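Local coordinates for BH2358 protein (Bacillus halodurans C-125, PDB 2RBD) that is of unknown function but, as a putative spore coat protein with a ferritin-like helical fold, may serve a structural role in the spore, at residues D45-A55 against F144-K155. Numbering follows the deposited sequence.
Sequences DEDLKNLIDEA and FGGKMLKLNKNK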
ATOM      1  N   ASP A  45      20.649  -7.427  24.038  1.00 23.48           N
ATOM      2  CA  ASP A  45      20.278  -6.160  24.611  1.00 20.42           C
ATOM      3  C   ASP A  45      18.982  -6.206  25.401  1.00 20.26           C
ATOM      4  O   ASP A  45      17.943  -6.562  24.874  1.00 18.20           O
ATOM      5  CB  ASP A  45      20.212  -5.139  23.499  1.00 19.71           C
ATOM      6  CG  ASP A  45      20.048  -3.759  24.014  1.00 24.67           C
ATOM      7  OD1 ASP A  45      18.904  -3.391  24.321  1.00 22.84           O
ATOM      8  OD2 ASP A  45      21.055  -3.023  24.108  1.00 26.61           O
ATOM      9  N   GLU A  46      19.017  -5.799  26.666  1.00 18.36           N
ATOM     10  CA  GLU A  46      17.836  -5.936  27.509  0.50 18.81           C
ATOM     11  C   GLU A  46      16.715  -4.937  27.160  1.00 16.06           C
ATOM     12  O   GLU A  46      15.521  -5.222  27.373  1.00 16.04           O
ATOM     13  CB  GLU A  46      18.232  -5.847  28.994  0.50 21.84           C
ATOM     14  CG  GLU A  46      19.147  -7.002  29.460  0.50 22.83           C
ATOM     15  CD  GLU A  46      18.618  -8.406  29.140  0.50 24.43           C
ATOM     16  OE1 GLU A  46      17.478  -8.737  29.512  0.50 26.68           O
ATOM     17  OE2 GLU A  46      19.357  -9.194  28.509  0.50 36.35           O
ATOM     18  N   ASP A  47      17.084  -3.777  26.640  1.00 15.50           N
ATOM     19  CA  ASP A  47      16.105  -2.777  26.224  1.00 16.37           C
ATOM     20  C   ASP A  47      15.328  -3.260  24.997  1.00 15.73           C
ATOM     21  O   ASP A  47      14.119  -3.098  24.909  1.00 16.51           O
ATOM     22  CB  ASP A  47      16.777  -1.448  25.921  1.00 16.06           C
ATOM     23  CG  ASP A  47      17.473  -0.838  27.152  1.00 23.49           C
ATOM     24  OD1 ASP A  47      16.806  -0.827  28.198  1.00 24.98           O
ATOM     25  OD2 ASP A  47      18.646  -0.383  27.047  1.00 28.54           O
ATOM     26  N   LEU A  48      16.029  -3.894  24.071  1.00 15.16           N
ATOM     27  CA  LEU A  48      15.355  -4.481  22.923  1.00 14.10           C
ATOM     28  C   LEU A  48      14.486  -5.639  23.382  1.00 14.73           C
ATOM     29  O   LEU A  48      13.332  -5.765  22.946  1.00 13.65           O
ATOM     30  CB  LEU A  48      16.391  -4.940  21.903  1.00 14.94           C
ATOM     31  CG  LEU A  48      15.857  -5.721  20.694  1.00 14.53           C
ATOM     32  CD1 LEU A  48      14.797  -4.918  19.975  1.00 12.83           C
ATOM     33  CD2 LEU A  48      17.014  -6.077  19.725  1.00 14.60           C
ATOM     34  N   LYS A  49      14.993  -6.485  24.276  1.00 13.98           N
ATOM     35  CA  LYS A  49      14.219  -7.596  24.780  0.70 14.98           C
ATOM     36  C   LYS A  49      12.899  -7.135  25.401  1.00 14.84           C
ATOM     37  O   LYS A  49      11.831  -7.721  25.191  1.00 16.24           O
ATOM     38  CB  LYS A  49      15.035  -8.353  25.813  0.70 18.00           C
ATOM     39  CG  LYS A  49      14.657  -9.786  25.962  0.70 24.70           C
ATOM     40  CD  LYS A  49      15.679 -10.551  26.854  0.70 23.97           C
ATOM     41  CE  LYS A  49      17.136 -10.470  26.335  0.70 36.27           C
ATOM     42  NZ  LYS A  49      18.109 -11.167  27.245  0.70 39.42           N
ATOM     43  N   ASN A  50      12.962  -6.047  26.160  1.00 14.85           N
ATOM     44  CA  ASN A  50      11.771  -5.548  26.786  1.00 15.17           C
ATOM     45  C   ASN A  50      10.725  -5.128  25.770  1.00 13.05           C
ATOM     46  O   ASN A  50       9.538  -5.330  25.963  1.00 14.52           O
ATOM     47  CB  ASN A  50      12.083  -4.342  27.665  1.00 16.31           C
ATOM     48  CG  ASN A  50      12.719  -4.728  29.002  1.00 21.82           C
ATOM     49  OD1 ASN A  50      12.567  -5.841  29.492  1.00 25.92           O
ATOM     50  ND2 ASN A  50      13.432  -3.773  29.588  1.00 23.66           N
ATOM     51  N   LEU A  51      11.169  -4.501  24.696  1.00 13.71           N
ATOM     52  CA  LEU A  51      10.251  -4.054  23.651  1.00 13.14           C
ATOM     53  C   LEU A  51       9.675  -5.226  22.849  1.00 12.83           C
ATOM     54  O   LEU A  51       8.513  -5.191  22.442  1.00 13.23           O
ATOM     55  CB  LEU A  51      10.924  -3.029  22.745  1.00 12.60           C
ATOM     56  CG  LEU A  51      10.993  -1.607  23.333  1.00 17.90           C
ATOM     57  CD1 LEU A  51      12.003  -0.698  22.594  1.00 20.46           C
ATOM     58  CD2 LEU A  51       9.592  -0.957  23.348  1.00 19.55           C
ATOM     59  N   ILE A  52      10.460  -6.288  22.647  1.00 13.11           N
ATOM     60  CA  ILE A  52       9.954  -7.482  21.960  1.00 12.13           C
ATOM     61  C   ILE A  52       8.865  -8.085  22.821  1.00 13.57           C
ATOM     62  O   ILE A  52       7.799  -8.456  22.324  1.00 13.39           O
ATOM     63  CB  ILE A  52      11.056  -8.537  21.697  1.00 11.01           C
ATOM     64  CG1 ILE A  52      12.202  -8.019  20.832  1.00 16.73           C
ATOM     65  CG2 ILE A  52      10.396  -9.816  21.095  1.00 13.44           C
ATOM     66  CD1 ILE A  52      13.392  -8.972  20.774  1.00 15.47           C
ATOM     67  N   ASP A  53       9.125  -8.184  24.134  1.00 14.30           N
ATOM     68  CA  ASP A  53       8.106  -8.701  25.036  1.00 14.34           C
ATOM     69  C   ASP A  53       6.838  -7.845  24.990  1.00 13.66           C
ATOM     70  O   ASP A  53       5.720  -8.351  24.986  1.00 14.02           O
ATOM     71  CB  ASP A  53       8.629  -8.717  26.475  1.00 16.81           C
ATOM     72  CG  ASP A  53       9.421  -9.967  26.827  1.00 27.56           C
ATOM     73  OD1 ASP A  53       9.234 -11.028  26.188  1.00 30.71           O
ATOM     74  OD2 ASP A  53      10.221  -9.895  27.800  1.00 39.78           O
ATOM     75  N   GLU A  54       6.990  -6.547  24.922  1.00 13.65           N
ATOM     76  CA  GLU A  54       5.844  -5.666  24.832  1.00 14.45           C
ATOM     77  C   GLU A  54       5.072  -5.884  23.533  1.00 14.28           C
ATOM     78  O   GLU A  54       3.849  -5.883  23.530  1.00 15.25           O
ATOM     79  CB  GLU A  54       6.305  -4.231  24.916  1.00 14.16           C
ATOM     80  CG  GLU A  54       5.140  -3.254  24.827  1.00 23.05           C
ATOM     81  CD  GLU A  54       5.505  -1.795  24.959  1.00 25.91           C
ATOM     82  OE1 GLU A  54       6.672  -1.520  25.352  1.00 22.27           O
ATOM     83  OE2 GLU A  54       4.573  -0.972  24.663  1.00 26.15           O
ATOM     84  N   ALA A  55       5.795  -6.033  22.437  1.00 14.81           N
ATOM     85  CA  ALA A  55       5.154  -6.311  21.169  1.00 13.75           C
ATOM     86  C   ALA A  55       4.345  -7.599  21.180  1.00 13.77           C
ATOM     87  O   ALA A  55       3.228  -7.624  20.650  1.00 13.74           O
ATOM     88  CB  ALA A  55       6.172  -6.342  20.037  1.00 12.75           C
ATOM     89  N   PHE A 144       3.966   2.434  19.741  1.00 14.45           N
ATOM     90  CA  PHE A 144       4.993   1.408  19.791  1.00 12.74           C
ATOM     91  C   PHE A 144       6.081   1.692  18.755  1.00 12.62           C
ATOM     92  O   PHE A 144       7.272   1.566  19.010  1.00 14.36           O
ATOM     93  CB  PHE A 144       4.386  -0.017  19.575  1.00 14.42           C
ATOM     94  CG  PHE A 144       5.400  -1.090  19.778  1.00 15.19           C
ATOM     95  CD1 PHE A 144       5.746  -1.484  21.057  1.00 15.22           C
ATOM     96  CD2 PHE A 144       6.098  -1.632  18.710  1.00 14.05           C
ATOM     97  CE1 PHE A 144       6.758  -2.393  21.253  1.00 17.52           C
ATOM     98  CE2 PHE A 144       7.098  -2.549  18.902  1.00 15.10           C
ATOM     99  CZ  PHE A 144       7.425  -2.925  20.197  1.00 17.49           C
ATOM    100  N   GLY A 145       5.660   2.096  17.568  1.00 13.82           N
ATOM    101  CA  GLY A 145       6.624   2.475  16.550  1.00 14.62           C
ATOM    102  C   GLY A 145       7.520   3.612  16.980  1.00 14.72           C
ATOM    103  O   GLY A 145       8.717   3.616  16.674  1.00 14.86           O
ATOM    104  N   GLY A 146       6.960   4.577  17.699  1.00 13.92           N
ATOM    105  CA  GLY A 146       7.770   5.683  18.209  1.00 13.40           C
ATOM    106  C   GLY A 146       8.820   5.238  19.240  1.00 14.65           C
ATOM    107  O   GLY A 146       9.937   5.751  19.263  1.00 15.35           O
ATOM    108  N   LYS A 147       8.457   4.270  20.064  1.00 14.95           N
ATOM    109  CA  LYS A 147       9.396   3.628  20.995  1.00 16.86           C
ATOM    110  C   LYS A 147      10.512   2.890  20.282  1.00 16.70           C
ATOM    111  O   LYS A 147      11.665   2.966  20.703  1.00 17.12           O
ATOM    112  CB  LYS A 147       8.663   2.679  21.935  1.00 17.94           C
ATOM    113  CG  LYS A 147       7.732   3.301  22.920  1.00 23.57           C
ATOM    114  CD  LYS A 147       6.961   2.118  23.536  1.00 31.07           C
ATOM    115  CE  LYS A 147       6.675   2.266  24.965  1.00 39.89           C
ATOM    116  NZ  LYS A 147       6.876   0.963  25.639  1.00 31.98           N
HETATM  117  N   MSE A 148      10.193   2.156  19.210  1.00 13.95           N
HETATM  118  CA  MSE A 148      11.225   1.527  18.393  1.00 14.64           C
HETATM  119  C   MSE A 148      12.179   2.524  17.776  1.00 16.80           C
HETATM  120  O   MSE A 148      13.351   2.305  17.778  1.00 15.02           O
HETATM  121  CB  MSE A 148      10.570   0.637  17.308  1.00 14.54           C
HETATM  122  CG  MSE A 148       9.830  -0.578  17.844  1.00 16.28           C
HETATM  123 SE   MSE A 148      10.906  -1.819  18.895  0.80 16.78          SE
HETATM  124  CE  MSE A 148      12.362  -2.151  17.650  1.00 16.98           C
ATOM    125  N   LEU A 149      11.668   3.632  17.250  1.00 15.88           N
ATOM    126  CA  LEU A 149      12.524   4.647  16.682  1.00 15.51           C
ATOM    127  C   LEU A 149      13.458   5.205  17.753  1.00 15.40           C
ATOM    128  O   LEU A 149      14.648   5.372  17.492  1.00 15.88           O
ATOM    129  CB  LEU A 149      11.680   5.759  16.084  1.00 15.87           C
ATOM    130  CG  LEU A 149      12.409   6.931  15.417  1.00 17.24           C
ATOM    131  CD1 LEU A 149      13.329   6.378  14.315  1.00 16.46           C
ATOM    132  CD2 LEU A 149      11.392   7.956  14.891  1.00 15.97           C
ATOM    133  N   LYS A 150      12.927   5.483  18.941  1.00 15.52           N
ATOM    134  CA  LYS A 150      13.754   5.992  20.063  1.00 15.63           C
ATOM    135  C   LYS A 150      14.883   5.008  20.415  1.00 17.37           C
ATOM    136  O   LYS A 150      16.048   5.401  20.580  1.00 16.85           O
ATOM    137  CB  LYS A 150      12.890   6.261  21.279  1.00 17.58           C
ATOM    138  CG  LYS A 150      12.168   7.594  21.211  1.00 23.68           C
ATOM    139  CD  LYS A 150      11.134   7.738  22.297  1.00 25.11           C
ATOM    140  CE  LYS A 150      10.305   9.014  22.108  1.00 36.12           C
ATOM    141  NZ  LYS A 150       9.301   9.110  23.211  1.00 46.09           N
ATOM    142  N   LEU A 151      14.544   3.726  20.484  1.00 14.75           N
ATOM    143  CA  LEU A 151      15.528   2.659  20.715  1.00 15.30           C
ATOM    144  C   LEU A 151      16.625   2.679  19.682  1.00 16.39           C
ATOM    145  O   LEU A 151      17.802   2.678  20.024  1.00 15.68           O
ATOM    146  CB  LEU A 151      14.858   1.292  20.746  1.00 17.73           C
ATOM    147  CG  LEU A 151      15.738   0.049  20.955  1.00 20.16           C
ATOM    148  CD1 LEU A 151      16.104  -0.051  22.408  1.00 18.85           C
ATOM    149  CD2 LEU A 151      15.056  -1.258  20.470  1.00 18.12           C
ATOM    150  N   ASN A 152      16.250   2.673  18.400  1.00 15.31           N
ATOM    151  CA  ASN A 152      17.212   2.632  17.327  1.00 16.31           C
ATOM    152  C   ASN A 152      18.131   3.848  17.358  1.00 14.22           C
ATOM    153  O   ASN A 152      19.342   3.744  17.103  1.00 17.98           O
ATOM    154  CB  ASN A 152      16.497   2.509  15.989  1.00 16.82           C
ATOM    155  CG  ASN A 152      15.942   1.120  15.756  1.00 18.09           C
ATOM    156  OD1 ASN A 152      16.560   0.145  16.130  1.00 24.02           O
ATOM    157  ND2 ASN A 152      14.758   1.033  15.140  1.00 16.14           N
ATOM    158  N   LYS A 153      17.561   4.998  17.666  1.00 16.50           N
ATOM    159  CA  LYS A 153      18.364   6.213  17.839  1.00 18.01           C
ATOM    160  C   LYS A 153      19.324   6.069  19.018  1.00 18.59           C
ATOM    161  O   LYS A 153      20.519   6.316  18.838  1.00 21.15           O
ATOM    162  CB  LYS A 153      17.479   7.452  18.005  1.00 18.13           C
ATOM    163  CG  LYS A 153      16.735   7.853  16.743  1.00 18.51           C
ATOM    164  CD  LYS A 153      15.821   9.031  17.030  1.00 19.80           C
ATOM    165  CE  LYS A 153      15.135   9.583  15.768  1.00 21.54           C
ATOM    166  NZ  LYS A 153      14.129  10.668  16.037  1.00 20.06           N
ATOM    167  N   ASN A 154      18.806   5.644  20.162  1.00 18.14           N
ATOM    168  CA  ASN A 154      19.584   5.570  21.406  0.70 19.92           C
ATOM    169  C   ASN A 154      20.764   4.606  21.268  1.00 20.13           C
ATOM    170  O   ASN A 154      21.866   4.857  21.800  1.00 20.20           O
ATOM    171  CB  ASN A 154      18.696   5.121  22.547  0.70 19.92           C
ATOM    172  CG  ASN A 154      17.665   6.188  22.979  0.70 27.54           C
ATOM    173  OD1 ASN A 154      17.767   7.343  22.595  0.70 32.50           O
ATOM    174  ND2 ASN A 154      16.676   5.782  23.791  0.70 33.94           N
ATOM    175  N   LYS A 155      20.519   3.482  20.589  1.00 17.97           N
ATOM    176  CA  LYS A 155      21.503   2.405  20.431  1.00 17.33           C
ATOM    177  C   LYS A 155      22.477   2.627  19.290  1.00 17.06           C
ATOM    178  O   LYS A 155      23.487   1.934  19.185  1.00 20.28           O
ATOM    179  CB  LYS A 155      20.792   1.064  20.247  1.00 17.69           C
ATOM    180  CG  LYS A 155      19.900   0.701  21.391  1.00 14.38           C
ATOM    181  CD  LYS A 155      20.689   0.223  22.633  1.00 18.44           C
ATOM    182  CE  LYS A 155      19.738  -0.037  23.801  1.00 20.59           C
ATOM    183  NZ  LYS A 155      20.421  -0.569  25.032  1.00 19.42           N
TER
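Leu51 reaches from helix 46-72 into a hole on helix 128-155 formed by Phe144, Lys147, Met148 and Leu151, a knob-into-hole fit. Its two methyls divide the work: CD1 meets Leu151 CD2 tip to tip at 3.8 Å and lies beside the selenium of Met148, a selenomethionine, while CD2 rests against Phe144 CE1 and Lys147 CB. The Leu48 side chain crosses that of Leu151 at about a right angle, with Leu48 CD1 3.7 Å from Leu151 CD2. With CG anti to the backbone N, chi1 -174° brings the Phe144 ring up against helix 46-72; its CZ touches Ala55 CB at 3.6 Å, and Leu51 O and the Glu54 carboxylate lie at its edge. That carboxylate, turned 80° from the ring, forms a salt bridge with Lys147 NZ through the syn lone pair of OE1.

At the other end, Lys155 NZ centres a salt-bridge network, donating to Asp45 OD2 on its syn side and to Asp47 OD2 on its anti side, each at 2.7 Å. Asp45 is also the N-cap of its helix, its OD1 accepting from Leu48 N at 2.9 Å, which helps fix the carboxylate that faces Lys155. An alanine here is likely to leave Leu48 N without its cap and to take away one of the two carboxylates that grip Lys155 NZ.

Behind this layer, Phe144 packs on Val111 and Met148 on Ser104 and Ser108 of helix 100-124, while Ala55 abuts Tyr36 of helix 16-42. The segments run antiparallel at 168°, their axes 11.0 Å apart at closest approach, as neighbouring helices of a four-helix bundle, consistent with membership of the ferritin clan.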